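Acetyltransferase, GNAT family (Enterococcus faecalis, PDB 1U6M) probably transfers an acyl group, as GNAT relatives do from acetyl-coenzyme A, to an acceptor not yet identified. Local coordinates at residues 47-52 with 87-92; 52-57 with 101-106; 56-61 with 77-82. All coordinates share one frame; numbering follows the deposited sequence.

Contact 1: residues 47-52 with 87-92; sequences TAYPTY and LREVFK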
loop_
_atom_site.group_PDB
_atom_site.type_symbol
_atom_site.label_atom_id
_atom_site.label_comp_id
_atom_site.label_asym_id
_atom_site.label_seq_id
_atom_site.Cartn_x
_atom_site.Cartn_y
_atom_site.Cartn_z
ATOM N N THR A 47 10.535 -5.474 -3.654
ATOM C CA THR A 47 10.115 -4.391 -4.567
ATOM C C THR A 47 10.357 -4.654 -6.075
ATOM O O THR A 47 9.577 -4.182 -6.936
ATOM C CB THR A 47 10.843 -3.140 -4.044
ATOM O OG1 THR A 47 9.945 -2.389 -3.230
ATOM C CG2 THR A 47 11.474 -2.367 -5.053
ATOM N N ALA A 48 11.403 -5.426 -6.375
ATOM C CA ALA A 48 11.781 -5.740 -7.740
ATOM C C ALA A 48 10.888 -6.812 -8.336
ATOM O O ALA A 48 10.833 -6.924 -9.535
ATOM C CB ALA A 48 13.271 -6.131 -7.837
ATOM N N TYR A 49 10.138 -7.562 -7.525
ATOM C CA TYR A 49 9.170 -8.577 -8.033
ATOM C C TYR A 49 7.860 -7.943 -8.502
ATOM O O TYR A 49 7.200 -7.251 -7.737
ATOM C CB TYR A 49 8.825 -9.568 -6.928
ATOM C CG TYR A 49 9.977 -10.468 -6.494
ATOM C CD1 TYR A 49 11.062 -9.952 -5.788
ATOM C CD2 TYR A 49 9.955 -11.855 -6.772
ATOM C CE1 TYR A 49 12.116 -10.761 -5.400
ATOM C CE2 TYR A 49 11.030 -12.723 -6.362
ATOM C CZ TYR A 49 12.076 -12.156 -5.686
ATOM O OH TYR A 49 13.113 -12.932 -5.293
ATOM N N PRO A 50 7.465 -8.203 -9.763
ATOM C CA PRO A 50 6.247 -7.677 -10.415
ATOM C C PRO A 50 4.954 -7.810 -9.603
ATOM O O PRO A 50 4.101 -6.859 -9.596
ATOM C CB PRO A 50 6.152 -8.555 -11.666
ATOM C CG PRO A 50 7.640 -8.760 -12.048
ATOM C CD PRO A 50 8.235 -9.087 -10.685
ATOM N N THR A 51 4.842 -8.967 -8.930
ATOM C CA THR A 51 3.673 -9.381 -8.143
ATOM C C THR A 51 3.729 -9.016 -6.648
ATOM O O THR A 51 2.730 -9.176 -5.928
ATOM C CB THR A 51 3.406 -10.919 -8.233
ATOM O OG1 THR A 51 4.407 -11.630 -7.524
ATOM C CG2 THR A 51 3.402 -11.452 -9.692
ATOM N N TYR A 52 4.852 -8.519 -6.161
ATOM C CA TYR A 52 4.928 -8.161 -4.734
ATOM C C TYR A 52 3.917 -7.044 -4.362
ATOM O O TYR A 52 3.665 -6.125 -5.169
ATOM C CB TYR A 52 6.366 -7.776 -4.350
ATOM C CG TYR A 52 6.509 -7.446 -2.888
ATOM C CD1 TYR A 52 6.044 -8.351 -1.908
ATOM C CD2 TYR A 52 7.140 -6.248 -2.465
ATOM C CE1 TYR A 52 6.124 -8.049 -0.552
ATOM C CE2 TYR A 52 7.235 -5.942 -1.074
ATOM C CZ TYR A 52 6.724 -6.874 -0.140
ATOM O OH TYR A 52 6.795 -6.624 1.220
ATOM N N LEU A 87 8.250 -11.498 -0.774
ATOM C CA LEU A 87 9.015 -11.178 0.458
ATOM C C LEU A 87 9.458 -12.474 1.183
ATOM O O LEU A 87 10.549 -12.527 1.718
ATOM C CB LEU A 87 8.216 -10.323 1.464
ATOM C CG LEU A 87 8.930 -9.246 2.294
ATOM C CD1 LEU A 87 8.326 -8.873 3.732
ATOM C CD2 LEU A 87 10.492 -9.238 2.278
ATOM N N ARG A 88 8.596 -13.486 1.225
ATOM C CA ARG A 88 8.967 -14.819 1.767
ATOM C C ARG A 88 10.137 -15.483 0.997
ATOM O O ARG A 88 11.012 -16.057 1.605
ATOM C CB ARG A 88 7.743 -15.721 1.784
ATOM C CG ARG A 88 6.562 -15.074 2.578
ATOM C CD ARG A 88 5.530 -16.073 3.023
ATOM N NE ARG A 88 4.399 -15.420 3.652
ATOM C CZ ARG A 88 4.389 -15.011 4.907
ATOM N NH1 ARG A 88 5.451 -15.213 5.673
ATOM N NH2 ARG A 88 3.317 -14.407 5.396
ATOM N N GLU A 89 10.158 -15.341 -0.321
ATOM C CA GLU A 89 11.227 -15.788 -1.175
ATOM C C GLU A 89 12.541 -15.093 -0.885
ATOM O O GLU A 89 13.581 -15.742 -0.831
ATOM C CB GLU A 89 10.879 -15.532 -2.646
ATOM C CG GLU A 89 9.918 -16.524 -3.302
ATOM C CD GLU A 89 9.757 -16.222 -4.824
ATOM O OE1 GLU A 89 10.831 -16.249 -5.574
ATOM O OE2 GLU A 89 8.566 -15.915 -5.232
ATOM N N VAL A 90 12.496 -13.771 -0.736
ATOM C CA VAL A 90 13.635 -12.946 -0.356
ATOM C C VAL A 90 14.148 -13.354 1.029
ATOM O O VAL A 90 15.361 -13.510 1.191
ATOM C CB VAL A 90 13.277 -11.397 -0.416
ATOM C CG1 VAL A 90 14.242 -10.550 0.343
ATOM C CG2 VAL A 90 13.031 -10.938 -1.854
ATOM N N PHE A 91 13.277 -13.476 2.029
ATOM C CA PHE A 91 13.661 -14.100 3.335
ATOM C C PHE A 91 14.380 -15.455 3.218
ATOM O O PHE A 91 15.445 -15.638 3.780
ATOM C CB PHE A 91 12.452 -14.272 4.272
ATOM C CG PHE A 91 12.135 -13.054 5.072
ATOM C CD1 PHE A 91 11.982 -11.811 4.448
ATOM C CD2 PHE A 91 12.028 -13.130 6.440
ATOM C CE1 PHE A 91 11.716 -10.662 5.178
ATOM C CE2 PHE A 91 11.763 -11.981 7.202
ATOM C CZ PHE A 91 11.591 -10.734 6.542
ATOM N N LYS A 92 13.818 -16.400 2.489
ATOM C CA LYS A 92 14.489 -17.706 2.289
ATOM C C LYS A 92 15.911 -17.615 1.662
ATOM O O LYS A 92 16.853 -18.194 2.164
ATOM C CB LYS A 92 13.589 -18.623 1.487
ATOM C CG LYS A 92 14.242 -19.916 1.019
ATOM C CD LYS A 92 13.237 -21.044 1.119
ATOM C CE LYS A 92 13.589 -22.197 0.174
ATOM N NZ LYS A 92 12.371 -23.057 0.122
#
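Y49 and Y52 reach from the loop 47-52 to the helix 87-92 and meet it at separate places. The hydroxyl end of Y52 touches the branch of L87, with OH 3.5 Å from CG. Y52 CE1 also rests 3.7 Å from L87 CB, approached obliquely, so the leucine meets both the ring and its oxygen. Two and three residues further along the helix, E89 and V90 meet the ring of Y49. Its CE1 packs 3.7 Å from V90 CG2, while CE2 on the other flank of the ring lies 3.6 Å from E89 OE1. The oxygen is near the ring plane and the carboxylate stands 85° to it, an edge-on approach in which a ring C-H points roughly at a carboxylate oxygen. Each ring is aimed at the helix by its own first torsion: Y49 has CG beside the backbone N (chi1 -67°), whereas Y52 has CG anti to it (chi1 -178°). Behind them a type I beta turn, with Y52 N to Y49 O at 3.1 Å, connects the two tyrosines. Further out, L43 and A46 of helix 36-47 pack on Y52, and L42 and E45 of that helix on V90. The arrangement joins the loop before the second strand of a GNAT fold to a helix inserted between its third and fourth strands.

Contact 2: residues 52-57 with 101-106; sequences YRYGYQ and RLFIEE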
loop_
_atom_site.group_PDB
_atom_site.type_symbol
_atom_site.label_atom_id
_atom_site.label_comp_id
_atom_site.label_asym_id
_atom_site.label_seq_id
_atom_site.Cartn_x
_atom_site.Cartn_y
_atom_site.Cartn_z
ATOM N N TYR A 52 4.852 -8.519 -6.161
ATOM C CA TYR A 52 4.928 -8.161 -4.734
ATOM C C TYR A 52 3.917 -7.044 -4.362
ATOM O O TYR A 52 3.665 -6.125 -5.169
ATOM C CB TYR A 52 6.366 -7.776 -4.350
ATOM C CG TYR A 52 6.509 -7.446 -2.888
ATOM C CD1 TYR A 52 6.044 -8.351 -1.908
ATOM C CD2 TYR A 52 7.140 -6.248 -2.465
ATOM C CE1 TYR A 52 6.124 -8.049 -0.552
ATOM C CE2 TYR A 52 7.235 -5.942 -1.074
ATOM C CZ TYR A 52 6.724 -6.874 -0.140
ATOM O OH TYR A 52 6.795 -6.624 1.220
ATOM N N ARG A 53 3.335 -7.152 -3.163
ATOM C CA ARG A 53 2.502 -6.119 -2.556
ATOM C C ARG A 53 3.003 -4.685 -2.861
ATOM O O ARG A 53 2.241 -3.818 -3.312
ATOM C CB ARG A 53 2.430 -6.333 -1.062
ATOM C CG ARG A 53 1.434 -5.383 -0.379
ATOM C CD ARG A 53 1.474 -5.609 1.149
ATOM N NE ARG A 53 0.886 -6.911 1.513
ATOM C CZ ARG A 53 -0.406 -7.077 1.837
ATOM N NH1 ARG A 53 -1.251 -6.058 1.845
ATOM N NH2 ARG A 53 -0.874 -8.277 2.141
ATOM N N TYR A 54 4.290 -4.465 -2.645
ATOM C CA TYR A 54 4.917 -3.195 -2.882
ATOM C C TYR A 54 5.860 -3.274 -4.034
ATOM O O TYR A 54 6.866 -2.589 -4.015
ATOM C CB TYR A 54 5.688 -2.733 -1.607
ATOM C CG TYR A 54 4.782 -2.654 -0.399
ATOM C CD1 TYR A 54 3.724 -1.737 -0.341
ATOM C CD2 TYR A 54 4.961 -3.482 0.696
ATOM C CE1 TYR A 54 2.863 -1.663 0.802
ATOM C CE2 TYR A 54 4.080 -3.412 1.812
ATOM C CZ TYR A 54 3.060 -2.504 1.832
ATOM O OH TYR A 54 2.223 -2.428 2.924
ATOM N N GLY A 55 5.577 -4.133 -5.016
ATOM C CA GLY A 55 6.347 -4.169 -6.243
ATOM C C GLY A 55 6.244 -2.814 -6.913
ATOM O O GLY A 55 5.172 -2.210 -6.878
ATOM N N TYR A 56 7.321 -2.321 -7.533
ATOM C CA TYR A 56 7.226 -1.013 -8.227
ATOM C C TYR A 56 6.074 -0.933 -9.225
ATOM O O TYR A 56 5.447 0.078 -9.359
ATOM C CB TYR A 56 8.548 -0.525 -8.823
ATOM C CG TYR A 56 8.988 -1.306 -10.028
ATOM C CD1 TYR A 56 8.577 -0.943 -11.300
ATOM C CD2 TYR A 56 9.866 -2.376 -9.894
ATOM C CE1 TYR A 56 8.991 -1.652 -12.417
ATOM C CE2 TYR A 56 10.279 -3.119 -11.000
ATOM C CZ TYR A 56 9.838 -2.752 -12.260
ATOM O OH TYR A 56 10.235 -3.484 -13.382
ATOM N N GLN A 57 5.737 -2.031 -9.867
ATOM C CA GLN A 57 4.678 -2.022 -10.844
ATOM C C GLN A 57 3.284 -1.767 -10.271
ATOM O O GLN A 57 2.337 -1.510 -11.013
ATOM C CB GLN A 57 4.740 -3.304 -11.629
ATOM C CG GLN A 57 5.912 -3.245 -12.557
ATOM C CD GLN A 57 6.181 -4.557 -13.262
ATOM O OE1 GLN A 57 7.360 -4.904 -13.489
ATOM N NE2 GLN A 57 5.098 -5.300 -13.640
ATOM N N ARG A 101 5.499 -13.566 10.246
ATOM C CA ARG A 101 4.169 -13.005 10.306
ATOM C C ARG A 101 4.156 -11.638 9.576
ATOM O O ARG A 101 4.958 -10.761 9.879
ATOM C CB ARG A 101 3.709 -12.790 11.773
ATOM C CG ARG A 101 4.144 -13.864 12.750
ATOM C CD ARG A 101 3.668 -13.567 14.222
ATOM N NE ARG A 101 2.219 -13.565 14.204
ATOM C CZ ARG A 101 1.464 -14.537 14.687
ATOM N NH1 ARG A 101 1.999 -15.584 15.318
ATOM N NH2 ARG A 101 0.163 -14.455 14.503
ATOM N N LEU A 102 3.220 -11.476 8.646
ATOM C CA LEU A 102 3.106 -10.312 7.782
ATOM C C LEU A 102 1.678 -9.810 7.893
ATOM O O LEU A 102 1.191 -9.555 8.993
ATOM C CB LEU A 102 3.494 -10.655 6.333
ATOM C CG LEU A 102 4.995 -10.937 6.109
ATOM C CD1 LEU A 102 5.403 -11.317 4.645
ATOM C CD2 LEU A 102 5.928 -9.816 6.725
ATOM N N PHE A 103 0.985 -9.653 6.780
ATOM C CA PHE A 103 -0.434 -9.210 6.838
ATOM C C PHE A 103 -1.416 -10.349 6.763
ATOM O O PHE A 103 -1.235 -11.311 6.018
ATOM C CB PHE A 103 -0.739 -8.220 5.703
ATOM C CG PHE A 103 0.303 -7.161 5.527
ATOM C CD1 PHE A 103 1.486 -7.442 4.847
ATOM C CD2 PHE A 103 0.099 -5.879 6.014
ATOM C CE1 PHE A 103 2.453 -6.481 4.676
ATOM C CE2 PHE A 103 1.067 -4.897 5.815
ATOM C CZ PHE A 103 2.250 -5.210 5.160
ATOM N N ILE A 104 -2.497 -10.202 7.490
ATOM C CA ILE A 104 -3.682 -11.019 7.239
ATOM C C ILE A 104 -4.351 -10.533 5.941
ATOM O O ILE A 104 -4.600 -9.349 5.769
ATOM C CB ILE A 104 -4.597 -11.072 8.469
ATOM C CG1 ILE A 104 -3.745 -11.422 9.715
ATOM C CG2 ILE A 104 -5.675 -12.127 8.283
ATOM C CD1 ILE A 104 -4.537 -11.581 10.995
ATOM N N GLU A 105 -4.526 -11.453 4.993
ATOM C CA GLU A 105 -4.870 -11.137 3.586
ATOM C C GLU A 105 -6.394 -11.245 3.356
ATOM O O GLU A 105 -6.867 -11.954 2.450
ATOM C CB GLU A 105 -4.082 -12.042 2.594
ATOM C CG GLU A 105 -2.544 -11.833 2.519
ATOM C CD GLU A 105 -1.816 -12.929 1.697
ATOM O OE1 GLU A 105 -2.316 -14.089 1.686
ATOM O OE2 GLU A 105 -0.746 -12.642 1.069
ATOM N N GLU A 106 -7.157 -10.540 4.193
ATOM C CA GLU A 106 -8.613 -10.667 4.139
ATOM C C GLU A 106 -9.372 -9.321 4.027
ATOM O O GLU A 106 -10.430 -9.140 4.639
ATOM C CB GLU A 106 -9.098 -11.517 5.324
ATOM C CG GLU A 106 -8.706 -13.028 5.213
ATOM C CD GLU A 106 -8.739 -13.774 6.560
ATOM O OE1 GLU A 106 -8.845 -13.131 7.630
ATOM O OE2 GLU A 106 -8.646 -15.020 6.538
#
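R53 carries its CG anti to the backbone N and runs extended until chi3 (-70°), where the chain bends and lays the guanidinium over the ring of F103. F103 in turn holds CG beside its own backbone N (chi1 -45°), presenting a ring face to the arginine. The result is a stacked cation-pi pair: R53 CZ lies 4.0 Å from the F103 ring centroid, over the face, and the planes are 28° apart. The overlap is displaced toward one side of the ring, since the closest approach is R53 NE to F103 CD1 at 3.4 Å, and R53 NH2 extends past the ring to F103 CB at 3.6 Å. At the bend, R53 CD makes an off-centre CH-pi contact, 4.2 Å from the same centroid. Y54 adds a second approach: its OH comes 3.6 Å from F103 CZ, which lies near the plane of the tyrosine ring. R53 CG meanwhile sits 3.9 Å above the centre of the Y54 ring, so the chain passes Y54 first and then F103. E105 meets the guanidinium at its edge through CG, 3.9 Å from R53 NH2, and its carboxylate is too distant for a salt bridge. The strong polar partners are elsewhere: R53 NH1 pairs with D116 and NE with D84, two salt bridges that fix the rotation of the group stacked on F103. A type I turn from Y52 to G55 places R53 and Y54 at its two central positions. Around this core, I15 and V19 of helix 12-25 pack on Y54 and L23 of that helix on F103, while Y75 and V73 of strand 67-76 touch R53 and Y54 respectively.

Contact 3: residues 56-61 with 77-82; sequences YQRILV and AEDEKI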
loop_
_atom_site.group_PDB
_atom_site.type_symbol
_atom_site.label_atom_id
_atom_site.label_comp_id
_atom_site.label_asym_id
_atom_site.label_seq_id
_atom_site.Cartn_x
_atom_site.Cartn_y
_atom_site.Cartn_z
ATOM N N TYR A 56 7.321 -2.321 -7.533
ATOM C CA TYR A 56 7.226 -1.013 -8.227
ATOM C C TYR A 56 6.074 -0.933 -9.225
ATOM O O TYR A 56 5.447 0.078 -9.359
ATOM C CB TYR A 56 8.548 -0.525 -8.823
ATOM C CG TYR A 56 8.988 -1.306 -10.028
ATOM C CD1 TYR A 56 8.577 -0.943 -11.300
ATOM C CD2 TYR A 56 9.866 -2.376 -9.894
ATOM C CE1 TYR A 56 8.991 -1.652 -12.417
ATOM C CE2 TYR A 56 10.279 -3.119 -11.000
ATOM C CZ TYR A 56 9.838 -2.752 -12.260
ATOM O OH TYR A 56 10.235 -3.484 -13.382
ATOM N N GLN A 57 5.737 -2.031 -9.867
ATOM C CA GLN A 57 4.678 -2.022 -10.844
ATOM C C GLN A 57 3.284 -1.767 -10.271
ATOM O O GLN A 57 2.337 -1.510 -11.013
ATOM C CB GLN A 57 4.740 -3.304 -11.629
ATOM C CG GLN A 57 5.912 -3.245 -12.557
ATOM C CD GLN A 57 6.181 -4.557 -13.262
ATOM O OE1 GLN A 57 7.360 -4.904 -13.489
ATOM N NE2 GLN A 57 5.098 -5.300 -13.640
ATOM N N ARG A 58 3.164 -1.865 -8.952
ATOM C CA ARG A 58 1.893 -1.688 -8.267
ATOM C C ARG A 58 1.786 -0.286 -7.696
ATOM O O ARG A 58 0.760 0.064 -7.081
ATOM C CB ARG A 58 1.796 -2.716 -7.116
ATOM C CG ARG A 58 1.783 -4.137 -7.579
ATOM C CD ARG A 58 1.056 -4.992 -6.542
ATOM N NE ARG A 58 1.131 -6.449 -6.784
ATOM C CZ ARG A 58 0.346 -7.126 -7.642
ATOM N NH1 ARG A 58 -0.547 -6.486 -8.391
ATOM N NH2 ARG A 58 0.434 -8.453 -7.739
ATOM N N ILE A 59 2.833 0.506 -7.890
ATOM C CA ILE A 59 2.995 1.762 -7.187
ATOM C C ILE A 59 2.991 3.061 -8.069
ATOM O O ILE A 59 3.676 3.178 -9.127
ATOM C CB ILE A 59 4.279 1.748 -6.299
ATOM C CG1 ILE A 59 4.191 0.588 -5.287
ATOM C CG2 ILE A 59 4.430 3.060 -5.571
ATOM C CD1 ILE A 59 5.357 0.472 -4.315
ATOM N N LEU A 60 2.266 4.049 -7.559
ATOM C CA LEU A 60 2.312 5.400 -8.109
ATOM C C LEU A 60 3.123 6.290 -7.193
ATOM O O LEU A 60 2.928 6.264 -5.972
ATOM C CB LEU A 60 0.887 5.957 -8.270
ATOM C CG LEU A 60 0.526 6.986 -9.328
ATOM C CD1 LEU A 60 0.864 6.546 -10.762
ATOM C CD2 LEU A 60 -0.912 7.186 -9.166
ATOM N N VAL A 61 4.019 7.089 -7.773
ATOM C CA VAL A 61 4.932 7.930 -6.975
ATOM C C VAL A 61 4.497 9.383 -7.087
ATOM O O VAL A 61 4.117 9.848 -8.174
ATOM C CB VAL A 61 6.447 7.713 -7.488
ATOM C CG1 VAL A 61 7.359 8.822 -7.084
ATOM C CG2 VAL A 61 7.009 6.406 -6.958
ATOM N N ALA A 77 -8.250 -6.994 -6.630
ATOM C CA ALA A 77 -8.624 -7.860 -5.480
ATOM C C ALA A 77 -8.215 -9.346 -5.618
ATOM O O ALA A 77 -7.913 -10.013 -4.620
ATOM C CB ALA A 77 -10.096 -7.773 -5.235
ATOM N N GLU A 78 -8.267 -9.885 -6.837
ATOM C CA GLU A 78 -7.882 -11.308 -7.034
ATOM C C GLU A 78 -6.396 -11.581 -6.770
ATOM O O GLU A 78 -6.034 -12.741 -6.667
ATOM C CB GLU A 78 -8.299 -11.820 -8.426
ATOM C CG GLU A 78 -7.632 -11.102 -9.598
ATOM C CD GLU A 78 -8.331 -9.809 -10.027
ATOM O OE1 GLU A 78 -7.991 -9.332 -11.143
ATOM O OE2 GLU A 78 -9.182 -9.246 -9.268
ATOM N N ASP A 79 -5.571 -10.521 -6.610
ATOM C CA ASP A 79 -4.104 -10.654 -6.392
ATOM C C ASP A 79 -3.747 -10.748 -4.929
ATOM O O ASP A 79 -2.600 -10.914 -4.596
ATOM C CB ASP A 79 -3.301 -9.465 -6.956
ATOM C CG ASP A 79 -3.231 -9.450 -8.457
ATOM O OD1 ASP A 79 -3.754 -10.385 -9.046
ATOM O OD2 ASP A 79 -2.681 -8.490 -9.070
ATOM N N GLU A 80 -4.729 -10.643 -4.051
ATOM C CA GLU A 80 -4.459 -10.539 -2.616
ATOM C C GLU A 80 -3.769 -11.737 -1.920
ATOM O O GLU A 80 -3.155 -11.600 -0.828
ATOM C CB GLU A 80 -5.748 -10.234 -1.852
ATOM C CG GLU A 80 -5.334 -9.474 -0.551
ATOM C CD GLU A 80 -6.443 -9.244 0.449
ATOM O OE1 GLU A 80 -6.131 -8.628 1.505
ATOM O OE2 GLU A 80 -7.605 -9.672 0.173
ATOM N N LYS A 81 -3.918 -12.908 -2.511
ATOM C CA LYS A 81 -3.383 -14.084 -1.900
ATOM C C LYS A 81 -1.942 -14.363 -2.392
ATOM O O LYS A 81 -1.233 -15.136 -1.782
ATOM C CB LYS A 81 -4.334 -15.264 -2.161
ATOM C CG LYS A 81 -5.197 -15.618 -0.965
ATOM C CD LYS A 81 -6.419 -14.802 -0.810
ATOM C CE LYS A 81 -7.076 -15.197 0.525
ATOM N NZ LYS A 81 -8.539 -14.817 0.740
ATOM N N ILE A 82 -1.517 -13.732 -3.471
ATOM C CA ILE A 82 -0.193 -13.955 -4.012
ATOM C C ILE A 82 0.846 -12.840 -3.725
ATOM O O ILE A 82 2.025 -12.986 -4.131
ATOM C CB ILE A 82 -0.215 -14.345 -5.546
ATOM C CG1 ILE A 82 -0.882 -13.279 -6.440
ATOM C CG2 ILE A 82 -0.959 -15.622 -5.746
ATOM C CD1 ILE A 82 0.118 -12.387 -7.225
HETATM O O HOH W 1 -0.232 -9.946 -9.852
#
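R58 directs its side chain at D79, and the tip does the work of this contact. Beyond CB the chain is extended from CG to NE, and no atom of the aliphatic part comes near the segment 77-82; along its length the side chain packs against Y75 and I83 instead. NE makes a weak hydrogen bond with Y52 O. NH1 then forms the salt bridge, donating to D79 OD2 at 3.0 Å with an N-H...O angle of 141°, a clearly bent bond. It uses the anti side of that oxygen, 17° out of the carboxylate plane. NH2 reaches the same OD2 only weakly, at 3.4 Å, so one oxygen serves both nitrogens. The planes of guanidinium and carboxylate are 58° apart. A water takes a hydrogen bond from R58 NH2 at 2.7 Å and gives a weak one to D79 OD2. I82 CD1 lies at the guanidinium edge, 4.0 Å from R58 NH2. This partly exposed pair ties the 3-10 turn leading into strand 59-64, which lies between strands 3-6 and 67-76, to the turn that leaves strand 67-76 toward helix 85-93.

The loop between helix 36-47 and strand 59-64, with the start of that strand, supplies one side of all three contacts. Contacts 1 and 2 have centres about 9 Å apart and share Y52; T47 O and Y56 N, 3.0 Å apart, probably form a hydrogen bond across the same loop. The centres of contacts 2 and 3 are about 8 Å apart, those of contacts 1 and 3 about 12 Å. R58 links the latter two, its NH2 donating to T51 O at 3.0 Å, and T51 CB packs 3.7 Å from I82 CD1. Contact 2 is joined to strand 112-120 through the salt bridge of R53 with D116; in GNAT relatives the fourth strand borders the acetyl-coenzyme A cleft, so that contact may lie near the active site.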